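Xylosidase (Xanthomonas axonopodis pv. citri, PDB 6XN2) probably hydrolyses xylosidic bonds in xylo-oligosaccharides, acting as a family 43 glycoside hydrolase that binds xylopyranose and a calcium ion. Local coordinates at residues D121-N126 / E224-L229; T293-L298 / D347-T352; A300-W305 / L320-S325. All blocks are in the same frame, centred on the assembly; numbering follows the deposited sequence.

Contact 1 (D121-N126 / E224-L229); sequences DAAQRN and ERMIDL
The side-chain oxygen of Asn126 accepts one clear hydrogen bond, from Arg125 NH2 to Asn126 OD1 over 3.0 Å. Asn126 OD1 sits at the edge of the Arg125 guanidinium, close to its plane. Water 1 also lies against Asn126 OD1, but so close that the details of this contact are doubtful. The same water is 3.4 Å from Glu224 O, a weak bond, so any water link between the segments is loose. No direct hydrogen bond joins them. The fold is the five-bladed beta-propeller of family 43. Strand 121-125 is an outermost strand of one four-stranded antiparallel sheet. Residues 224-229 belong to the loop between strands 218-221 and 234-239 of another sheet, so the contact joins neighbouring parts of the propeller.

Arg125 reaches across with its chain extended, CG anti to the backbone N (chi1 -150°). Its CD comes to 3.5 Å from Glu224 O. Glu224 CB lies over one face of the guanidinium, 3.8 Å above the plane and shifted toward the rim. The carboxylate does not pair with it. Its plane stands 83° from that of the guanidinium, and Arg125 NH2 stays 4.9 Å from Glu224 OE1. Any attraction is probably modest, since the charged atoms are not in contact.

Met226 supplies the apolar part. Its side chain is bent at both chi2 and chi3. The fold-back leaves the sulfur beside the arginine, with Met226 SD 3.9 Å from Arg125 CD, and carries the methyl toward the strand. Met226 CG lies beside Arg125 CB and CD. Tyr130 of strand 128-136 and His181 of strand 181-185 both touch this residue, and Tyr132 OH is hydrogen-bonded to Met226 O. At the buried end of the contact, Met226 CE packs on Ala123 CB at 3.6 Å.

Contact 2 (T293-L298 / D347-T352); sequences TYQGVL and DGTIAT
Val297 O receives two hydrogen bonds. Thr352 OG1 donates to Val297 O over 2.8 Å, tilted 35° from the carbonyl plane. Water 2 donates to Val297 O at 2.7 Å, and also to Ile350 O at 2.8 Å. The water thus bridges two carbonyl oxygens, both acceptors, that cannot bond to each other directly.

The methyls pack around this polar link. With chi1 at -52°, Thr352 puts OG1 toward Val297 O and sets CG2 anti to its backbone N, where CG2 lies 4.0 Å from Val297 CG1. Leu298 and Ile350 meet through their outermost carbons, CD1 to CD1 at 4.1 Å. Leu298 starts off away from the other segment, but its end swings back to it. Further along, Leu298 O lies 3.6 Å from Thr352 CA.

In the propeller, strand 292-299 belongs to a mixed sheet. The loop 347-352 runs beside it, the touching parts 39° apart in direction, and comes closest where the chain turns at Leu298. A classic beta bulge at Gln295 and Gly296 lets both residues pair with Tyr282 of strand 280-285. The loop is held from the same sheet: Tyr282 OH is hydrogen-bonded to Ile350 N, and Tyr269 OH to Gly348 O.

At the loop's start Asp347 OD1 accepts from Thr349 N, making an Asx turn. Thr349 OG1 donates to the same Asp347 OD1 over 2.7 Å.

Contact 3 (A300-W305 / L320-S325); sequences APVVGW and LFYHDS
One backbone hydrogen bond ties the two segments: Ser325 N donates to Val303 O over 2.9 Å, with a bent N-H...O angle of 137°. It lies where strand 317-324 runs out and its chain meets the loop 300-305.

Van der Waals packing centres on Val302, which points at the strand. Both of its methyls lie against the backbone, CG2 being 3.6 Å from His323 O. The apolar contact is Val302 CG1 with the Tyr322 ring, met obliquely, 4.0 Å from CD2. Asp324 CB lies against both loop valines, 3.8 Å from Val302 CB and 3.4 Å from Val303 O. Val303 sets CG1 anti to its backbone N (chi1 166°), which brings CG1 over the backbone and CB of Ser325. Gly304 has a positive phi, at backbone angles suited to glycine, and its CA packs 3.6 Å from Ser325 OG.

Several polar ends have partners beyond the contact. Ser325 OG is hydrogen-bonded to Gln331 O and Tyr322 OH to Ser39 OG, while Asp324 OD2 forms a salt bridge with Lys338. His323 NE2 is hydrogen-bonded to Thr306 OG1, and His323 ND1 to the backbone N of Asp50, a residue of the xylopyranose pocket. The His323 side chain is about 6 Å from the bound xylopyranose at the nearest atoms, which fits a second-shell position.

Strand 317-324 is the middle strand of an antiparallel propeller sheet, between 310-314 and 336-342. Residues 300-305 pack against its end and belong to the loop that links strand 292-299 to strand 310-314.

In the fold
Each contact sets a loop against a strand of the beta-propeller. Contact 1 closes before contact 2 opens, and contact 3 is nested inside the loop that contact 2 closes. The centres of contacts 2 and 3 are about 18 Å apart. They touch, with Leu298 CD2 packed 3.6 Å from Leu320 CD1. Strand 292-299 takes part in contact 2 and runs on into the loop of contact 3. Contact 1 lies about 29 Å from each of the others, centre to centre, and is across the chain's centre from contact 3. Contact 3 has the His323 side chain about 6 Å from the bound xylopyranose, at the nearest atoms.

Contact 1 (D121-N126 / E224-L229)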
loop_
_atom_site.group_PDB
_atom_site.type_symbol
_atom_site.label_atom_id
_atom_site.label_comp_id
_atom_site.label_asym_id
_atom_site.label_seq_id
_atom_site.Cartn_x
_atom_site.Cartn_y
_atom_site.Cartn_z
ATOM N N ASP A 121 -5.006 -4.498 -3.190
ATOM C CA ASP A 121 -5.769 -4.395 -1.953
ATOM C C ASP A 121 -7.104 -5.091 -2.152
ATOM O O ASP A 121 -7.435 -5.513 -3.261
ATOM C CB ASP A 121 -5.974 -2.931 -1.537
ATOM C CG ASP A 121 -6.351 -2.789 -0.065
ATOM O OD1 ASP A 121 -6.308 -3.807 0.661
ATOM O OD2 ASP A 121 -6.687 -1.666 0.366
ATOM N N ALA A 122 -7.875 -5.220 -1.083
ATOM C CA ALA A 122 -9.150 -5.904 -1.181
ATOM C C ALA A 122 -10.217 -5.180 -0.384
ATOM O O ALA A 122 -9.908 -4.383 0.505
ATOM C CB ALA A 122 -9.015 -7.344 -0.709
ATOM N N ALA A 123 -11.470 -5.456 -0.727
ATOM C CA ALA A 123 -12.617 -4.921 -0.013
ATOM C C ALA A 123 -13.769 -5.911 -0.081
ATOM O O ALA A 123 -13.803 -6.778 -0.957
ATOM C CB ALA A 123 -13.042 -3.573 -0.594
ATOM N N GLN A 124 -14.712 -5.784 0.846
ATOM C CA GLN A 124 -15.911 -6.608 0.815
ATOM C C GLN A 124 -17.165 -5.753 0.854
ATOM O O GLN A 124 -17.212 -4.715 1.515
ATOM C CB GLN A 124 -15.926 -7.599 1.980
ATOM C CG GLN A 124 -14.867 -8.691 1.896
ATOM C CD GLN A 124 -15.126 -9.822 2.870
ATOM O OE1 GLN A 124 -15.540 -9.595 4.008
ATOM N NE2 GLN A 124 -14.896 -11.051 2.426
ATOM N N ARG A 125 -18.178 -6.234 0.161
ATOM C CA ARG A 125 -19.485 -5.639 0.122
ATOM C C ARG A 125 -20.439 -6.625 -0.501
ATOM O O ARG A 125 -20.096 -7.322 -1.382
ATOM C CB ARG A 125 -19.551 -4.323 -0.633
ATOM C CG ARG A 125 -20.618 -3.373 -0.127
ATOM C CD ARG A 125 -20.754 -2.171 -1.020
ATOM N NE ARG A 125 -21.529 -1.101 -0.447
ATOM C CZ ARG A 125 -22.845 -0.989 -0.553
ATOM N NH1 ARG A 125 -23.459 0.036 -0.015
ATOM N NH2 ARG A 125 -23.553 -1.893 -1.196
ATOM N N ASN A 126 -21.635 -6.665 0.035
ATOM C CA ASN A 126 -22.705 -7.513 -0.449
ATOM C C ASN A 126 -22.328 -8.963 -0.596
ATOM O O ASN A 126 -22.766 -9.598 -1.482
ATOM C CB ASN A 126 -23.252 -6.967 -1.762
ATOM C CG ASN A 126 -23.655 -5.522 -1.679
ATOM O OD1 ASN A 126 -23.012 -4.654 -2.214
ATOM N ND2 ASN A 126 -24.745 -5.278 -1.022
ATOM N N GLU A 224 -21.532 1.893 -4.965
ATOM C CA GLU A 224 -22.042 0.735 -4.268
ATOM C C GLU A 224 -21.756 -0.579 -4.977
ATOM O O GLU A 224 -21.641 -1.588 -4.378
ATOM C CB GLU A 224 -23.540 0.882 -3.997
ATOM C CG GLU A 224 -24.375 0.864 -5.255
ATOM C CD GLU A 224 -25.831 1.245 -5.045
ATOM O OE1 GLU A 224 -26.401 0.915 -3.996
ATOM O OE2 GLU A 224 -26.408 1.855 -5.946
ATOM N N ARG A 225 -21.652 -0.598 -6.306
ATOM C CA ARG A 225 -21.294 -1.798 -7.094
ATOM C C ARG A 225 -19.798 -2.145 -6.984
ATOM O O ARG A 225 -19.450 -3.151 -7.516
ATOM C CB ARG A 225 -21.702 -1.599 -8.547
ATOM C CG ARG A 225 -20.762 -0.703 -9.321
ATOM C CD ARG A 225 -21.341 -0.361 -10.668
ATOM N NE ARG A 225 -21.696 -1.530 -11.433
ATOM C CZ ARG A 225 -21.796 -1.565 -12.740
ATOM N NH1 ARG A 225 -21.525 -0.495 -13.450
ATOM N NH2 ARG A 225 -22.146 -2.676 -13.340
ATOM N N MET A 226 -18.976 -1.262 -6.410
ATOM C CA MET A 226 -17.583 -1.449 -6.081
ATOM C C MET A 226 -16.593 -1.522 -7.179
ATOM O O MET A 226 -15.435 -1.429 -6.940
ATOM C CB MET A 226 -17.387 -2.632 -5.138
ATOM C CG MET A 226 -18.153 -2.531 -3.858
ATOM S SD MET A 226 -17.413 -1.347 -2.767
ATOM C CE MET A 226 -16.089 -2.355 -2.143
ATOM N N ILE A 227 -17.055 -1.673 -8.389
ATOM C CA ILE A 227 -16.107 -1.805 -9.494
ATOM C C ILE A 227 -15.988 -0.496 -10.289
ATOM O O ILE A 227 -15.239 -0.418 -11.265
ATOM C CB ILE A 227 -16.506 -2.954 -10.434
ATOM C CG1 ILE A 227 -17.842 -2.646 -11.110
ATOM C CG2 ILE A 227 -16.578 -4.270 -9.670
ATOM C CD1 ILE A 227 -18.266 -3.711 -12.076
ATOM N N ASP A 228 -16.661 0.527 -9.801
ATOM C CA ASP A 228 -16.588 1.860 -10.431
ATOM C C ASP A 228 -16.460 2.919 -9.348
ATOM O O ASP A 228 -16.919 2.698 -8.275
ATOM C CB ASP A 228 -17.853 2.177 -11.219
ATOM C CG ASP A 228 -18.037 1.316 -12.438
ATOM O OD1 ASP A 228 -17.108 1.149 -13.170
ATOM O OD2 ASP A 228 -19.123 0.858 -12.636
ATOM N N LEU A 229 -15.849 4.042 -9.674
ATOM C CA LEU A 229 -15.798 5.131 -8.751
ATOM C C LEU A 229 -17.146 5.803 -8.751
ATOM O O LEU A 229 -17.826 5.790 -9.715
ATOM C CB LEU A 229 -14.777 6.168 -9.176
ATOM C CG LEU A 229 -13.402 5.701 -9.554
ATOM C CD1 LEU A 229 -12.557 6.911 -9.815
ATOM C CD2 LEU A 229 -12.836 4.893 -8.437
HETATM O O HOH W 1 -21.055 -4.845 -3.821
#

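Contact 2 (T293-L298 / D347-T352)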
loop_
_atom_site.group_PDB
_atom_site.type_symbol
_atom_site.label_atom_id
_atom_site.label_comp_id
_atom_site.label_asym_id
_atom_site.label_seq_id
_atom_site.Cartn_x
_atom_site.Cartn_y
_atom_site.Cartn_z
ATOM N N THR A 293 -2.946 16.346 8.292
ATOM C CA THR A 293 -1.776 17.037 8.884
ATOM C C THR A 293 -0.688 16.030 9.259
ATOM O O THR A 293 -0.948 15.156 10.032
ATOM C CB THR A 293 -2.137 17.854 10.118
ATOM O OG1 THR A 293 -3.112 18.820 9.753
ATOM C CG2 THR A 293 -0.932 18.551 10.693
ATOM N N TYR A 294 0.501 16.223 8.723
ATOM C CA TYR A 294 1.641 15.371 8.995
ATOM C C TYR A 294 1.892 15.196 10.463
ATOM O O TYR A 294 1.875 16.134 11.191
ATOM C CB TYR A 294 2.904 15.950 8.369
ATOM C CG TYR A 294 4.152 15.136 8.622
ATOM C CD1 TYR A 294 4.468 14.083 7.841
ATOM C CD2 TYR A 294 4.977 15.424 9.655
ATOM C CE1 TYR A 294 5.582 13.343 8.056
ATOM C CE2 TYR A 294 6.085 14.681 9.893
ATOM C CZ TYR A 294 6.384 13.642 9.081
ATOM O OH TYR A 294 7.478 12.908 9.297
ATOM N N GLN A 295 2.131 13.971 10.884
ATOM C CA GLN A 295 2.403 13.689 12.286
ATOM C C GLN A 295 3.851 13.258 12.498
ATOM O O GLN A 295 4.561 13.858 13.294
ATOM C CB GLN A 295 1.452 12.618 12.812
ATOM C CG GLN A 295 -0.014 13.031 12.801
ATOM C CD GLN A 295 -0.282 14.245 13.666
ATOM O OE1 GLN A 295 0.112 14.289 14.831
ATOM N NE2 GLN A 295 -0.951 15.242 13.099
ATOM N N GLY A 296 4.299 12.232 11.780
ATOM C CA GLY A 296 5.664 11.762 11.937
ATOM C C GLY A 296 5.970 10.481 11.187
ATOM O O GLY A 296 5.206 10.071 10.308
ATOM N N VAL A 297 7.064 9.829 11.532
ATOM C CA VAL A 297 7.507 8.603 10.927
ATOM C C VAL A 297 6.931 7.420 11.660
ATOM O O VAL A 297 7.020 7.320 12.836
ATOM C CB VAL A 297 9.032 8.497 10.968
ATOM C CG1 VAL A 297 9.509 7.200 10.416
ATOM C CG2 VAL A 297 9.683 9.639 10.247
ATOM N N LEU A 298 6.382 6.504 10.907
ATOM C CA LEU A 298 5.716 5.340 11.452
ATOM C C LEU A 298 6.622 4.106 11.355
ATOM O O LEU A 298 6.668 3.277 12.265
ATOM C CB LEU A 298 4.400 5.140 10.703
ATOM C CG LEU A 298 3.391 4.105 11.151
ATOM C CD1 LEU A 298 2.019 4.662 10.845
ATOM C CD2 LEU A 298 3.623 2.815 10.401
ATOM N N ASP A 347 -2.635 10.102 23.003
ATOM C CA ASP A 347 -2.822 11.349 22.271
ATOM C C ASP A 347 -3.018 11.105 20.773
ATOM O O ASP A 347 -2.954 12.034 19.963
ATOM C CB ASP A 347 -1.634 12.284 22.510
ATOM C CG ASP A 347 -0.337 11.756 21.919
ATOM O OD1 ASP A 347 -0.266 10.555 21.586
ATOM O OD2 ASP A 347 0.621 12.548 21.796
ATOM N N GLY A 348 -3.263 9.869 20.386
ATOM C CA GLY A 348 -3.509 9.521 19.017
ATOM C C GLY A 348 -2.299 9.267 18.178
ATOM O O GLY A 348 -2.401 8.735 17.142
ATOM N N THR A 349 -1.148 9.652 18.637
ATOM C CA THR A 349 0.073 9.462 17.882
ATOM C C THR A 349 0.537 8.019 17.806
ATOM O O THR A 349 0.177 7.220 18.600
ATOM C CB THR A 349 1.221 10.327 18.416
ATOM O OG1 THR A 349 1.570 9.934 19.736
ATOM C CG2 THR A 349 0.828 11.713 18.409
ATOM N N ILE A 350 1.372 7.718 16.832
ATOM C CA ILE A 350 1.877 6.379 16.649
ATOM C C ILE A 350 3.377 6.382 16.692
ATOM O O ILE A 350 4.004 7.030 15.923
ATOM C CB ILE A 350 1.428 5.772 15.329
ATOM C CG1 ILE A 350 -0.074 5.795 15.213
ATOM C CG2 ILE A 350 1.890 4.355 15.228
ATOM C CD1 ILE A 350 -0.595 5.328 13.897
ATOM N N ALA A 351 3.929 5.618 17.600
ATOM C CA ALA A 351 5.349 5.544 17.777
ATOM C C ALA A 351 6.068 4.889 16.633
ATOM O O ALA A 351 5.594 3.977 16.051
ATOM C CB ALA A 351 5.641 4.812 19.063
ATOM N N THR A 352 7.244 5.377 16.332
ATOM C CA THR A 352 8.007 4.827 15.270
ATOM C C THR A 352 8.395 3.378 15.511
ATOM O O THR A 352 8.827 3.005 16.560
ATOM C CB THR A 352 9.276 5.652 15.020
ATOM O OG1 THR A 352 8.931 7.008 14.855
ATOM C CG2 THR A 352 9.955 5.231 13.828
HETATM O O HOH W 2 5.941 8.774 14.898
#

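Contact 3 (A300-W305 / L320-S325)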
loop_
_atom_site.group_PDB
_atom_site.type_symbol
_atom_site.label_atom_id
_atom_site.label_comp_id
_atom_site.label_asym_id
_atom_site.label_seq_id
_atom_site.Cartn_x
_atom_site.Cartn_y
_atom_site.Cartn_z
ATOM N N ALA A 300 10.703 3.094 10.268
ATOM C CA ALA A 300 12.028 3.477 9.843
ATOM C C ALA A 300 12.447 2.675 8.621
ATOM O O ALA A 300 11.837 1.721 8.244
ATOM C CB ALA A 300 13.016 3.278 10.954
ATOM N N PRO A 301 13.546 3.072 8.004
ATOM C CA PRO A 301 13.962 2.402 6.789
ATOM C C PRO A 301 14.174 0.919 6.859
ATOM O O PRO A 301 14.719 0.443 7.788
ATOM C CB PRO A 301 15.247 3.125 6.431
ATOM C CG PRO A 301 15.103 4.459 7.019
ATOM C CD PRO A 301 14.355 4.259 8.277
ATOM N N VAL A 302 13.723 0.228 5.842
ATOM C CA VAL A 302 13.886 -1.216 5.738
ATOM C C VAL A 302 14.986 -1.561 4.740
ATOM O O VAL A 302 15.399 -0.706 3.952
ATOM C CB VAL A 302 12.580 -1.898 5.297
ATOM C CG1 VAL A 302 11.501 -1.752 6.375
ATOM C CG2 VAL A 302 12.100 -1.303 3.973
ATOM N N VAL A 303 15.425 -2.809 4.736
ATOM C CA VAL A 303 16.404 -3.292 3.789
ATOM C C VAL A 303 15.713 -3.401 2.445
ATOM O O VAL A 303 14.629 -3.888 2.362
ATOM C CB VAL A 303 16.988 -4.650 4.218
ATOM C CG1 VAL A 303 17.734 -5.307 3.099
ATOM C CG2 VAL A 303 17.892 -4.480 5.398
ATOM N N GLY A 304 16.356 -2.921 1.394
ATOM C CA GLY A 304 15.751 -2.905 0.091
ATOM C C GLY A 304 15.271 -1.496 -0.173
ATOM O O GLY A 304 14.846 -0.847 0.703
ATOM N N TRP A 305 15.287 -1.057 -1.404
ATOM C CA TRP A 305 14.955 0.342 -1.663
ATOM C C TRP A 305 13.514 0.664 -1.284
ATOM O O TRP A 305 13.253 1.671 -0.629
ATOM C CB TRP A 305 15.194 0.698 -3.127
ATOM C CG TRP A 305 15.264 2.179 -3.376
ATOM C CD1 TRP A 305 16.396 2.947 -3.440
ATOM C CD2 TRP A 305 14.161 3.076 -3.594
ATOM N NE1 TRP A 305 16.067 4.256 -3.682
ATOM C CE2 TRP A 305 14.703 4.364 -3.782
ATOM C CE3 TRP A 305 12.770 2.914 -3.647
ATOM C CZ2 TRP A 305 13.905 5.485 -4.024
ATOM C CZ3 TRP A 305 11.975 4.031 -3.886
ATOM C CH2 TRP A 305 12.546 5.300 -4.069
ATOM N N LEU A 320 1.228 -3.395 12.192
ATOM C CA LEU A 320 1.848 -2.866 10.992
ATOM C C LEU A 320 2.304 -4.048 10.145
ATOM O O LEU A 320 3.055 -4.906 10.616
ATOM C CB LEU A 320 3.042 -1.961 11.327
ATOM C CG LEU A 320 3.826 -1.493 10.093
ATOM C CD1 LEU A 320 2.984 -0.512 9.312
ATOM C CD2 LEU A 320 5.194 -0.894 10.422
ATOM N N PHE A 321 1.826 -4.112 8.910
ATOM C CA PHE A 321 2.336 -5.085 7.954
ATOM C C PHE A 321 3.257 -4.357 7.000
ATOM O O PHE A 321 2.916 -3.289 6.507
ATOM C CB PHE A 321 1.200 -5.765 7.197
ATOM C CG PHE A 321 0.372 -6.672 8.049
ATOM C CD1 PHE A 321 -0.571 -6.154 8.919
ATOM C CD2 PHE A 321 0.540 -8.046 7.985
ATOM C CE1 PHE A 321 -1.342 -6.994 9.713
ATOM C CE2 PHE A 321 -0.227 -8.889 8.775
ATOM C CZ PHE A 321 -1.165 -8.355 9.638
ATOM N N TYR A 322 4.431 -4.913 6.751
ATOM C CA TYR A 322 5.397 -4.230 5.910
ATOM C C TYR A 322 6.222 -5.270 5.191
ATOM O O TYR A 322 5.901 -6.461 5.253
ATOM C CB TYR A 322 6.275 -3.286 6.741
ATOM C CG TYR A 322 7.101 -3.963 7.815
ATOM C CD1 TYR A 322 6.514 -4.417 8.995
ATOM C CD2 TYR A 322 8.482 -4.122 7.663
ATOM C CE1 TYR A 322 7.268 -5.039 9.978
ATOM C CE2 TYR A 322 9.247 -4.741 8.643
ATOM C CZ TYR A 322 8.635 -5.193 9.801
ATOM O OH TYR A 322 9.387 -5.808 10.779
ATOM N N HIS A 323 7.269 -4.842 4.493
ATOM C CA HIS A 323 8.170 -5.803 3.868
ATOM C C HIS A 323 9.620 -5.328 3.885
ATOM O O HIS A 323 9.905 -4.150 4.119
ATOM C CB HIS A 323 7.722 -6.120 2.426
ATOM C CG HIS A 323 7.924 -4.999 1.446
ATOM N ND1 HIS A 323 6.888 -4.452 0.716
ATOM C CD2 HIS A 323 9.044 -4.346 1.052
ATOM C CE1 HIS A 323 7.362 -3.503 -0.072
ATOM N NE2 HIS A 323 8.665 -3.411 0.120
ATOM N N ASP A 324 10.544 -6.252 3.656
ATOM C CA ASP A 324 11.915 -5.860 3.352
ATOM C C ASP A 324 12.580 -6.910 2.474
ATOM O O ASP A 324 11.942 -7.881 2.050
ATOM C CB ASP A 324 12.731 -5.602 4.632
ATOM C CG ASP A 324 12.979 -6.857 5.481
ATOM O OD1 ASP A 324 12.946 -8.001 4.979
ATOM O OD2 ASP A 324 13.248 -6.674 6.687
ATOM N N SER A 325 13.863 -6.716 2.210
ATOM C CA SER A 325 14.575 -7.569 1.272
ATOM C C SER A 325 15.627 -8.440 1.949
ATOM O O SER A 325 16.585 -8.863 1.308
ATOM C CB SER A 325 15.231 -6.707 0.190
ATOM O OG SER A 325 14.254 -6.090 -0.630
#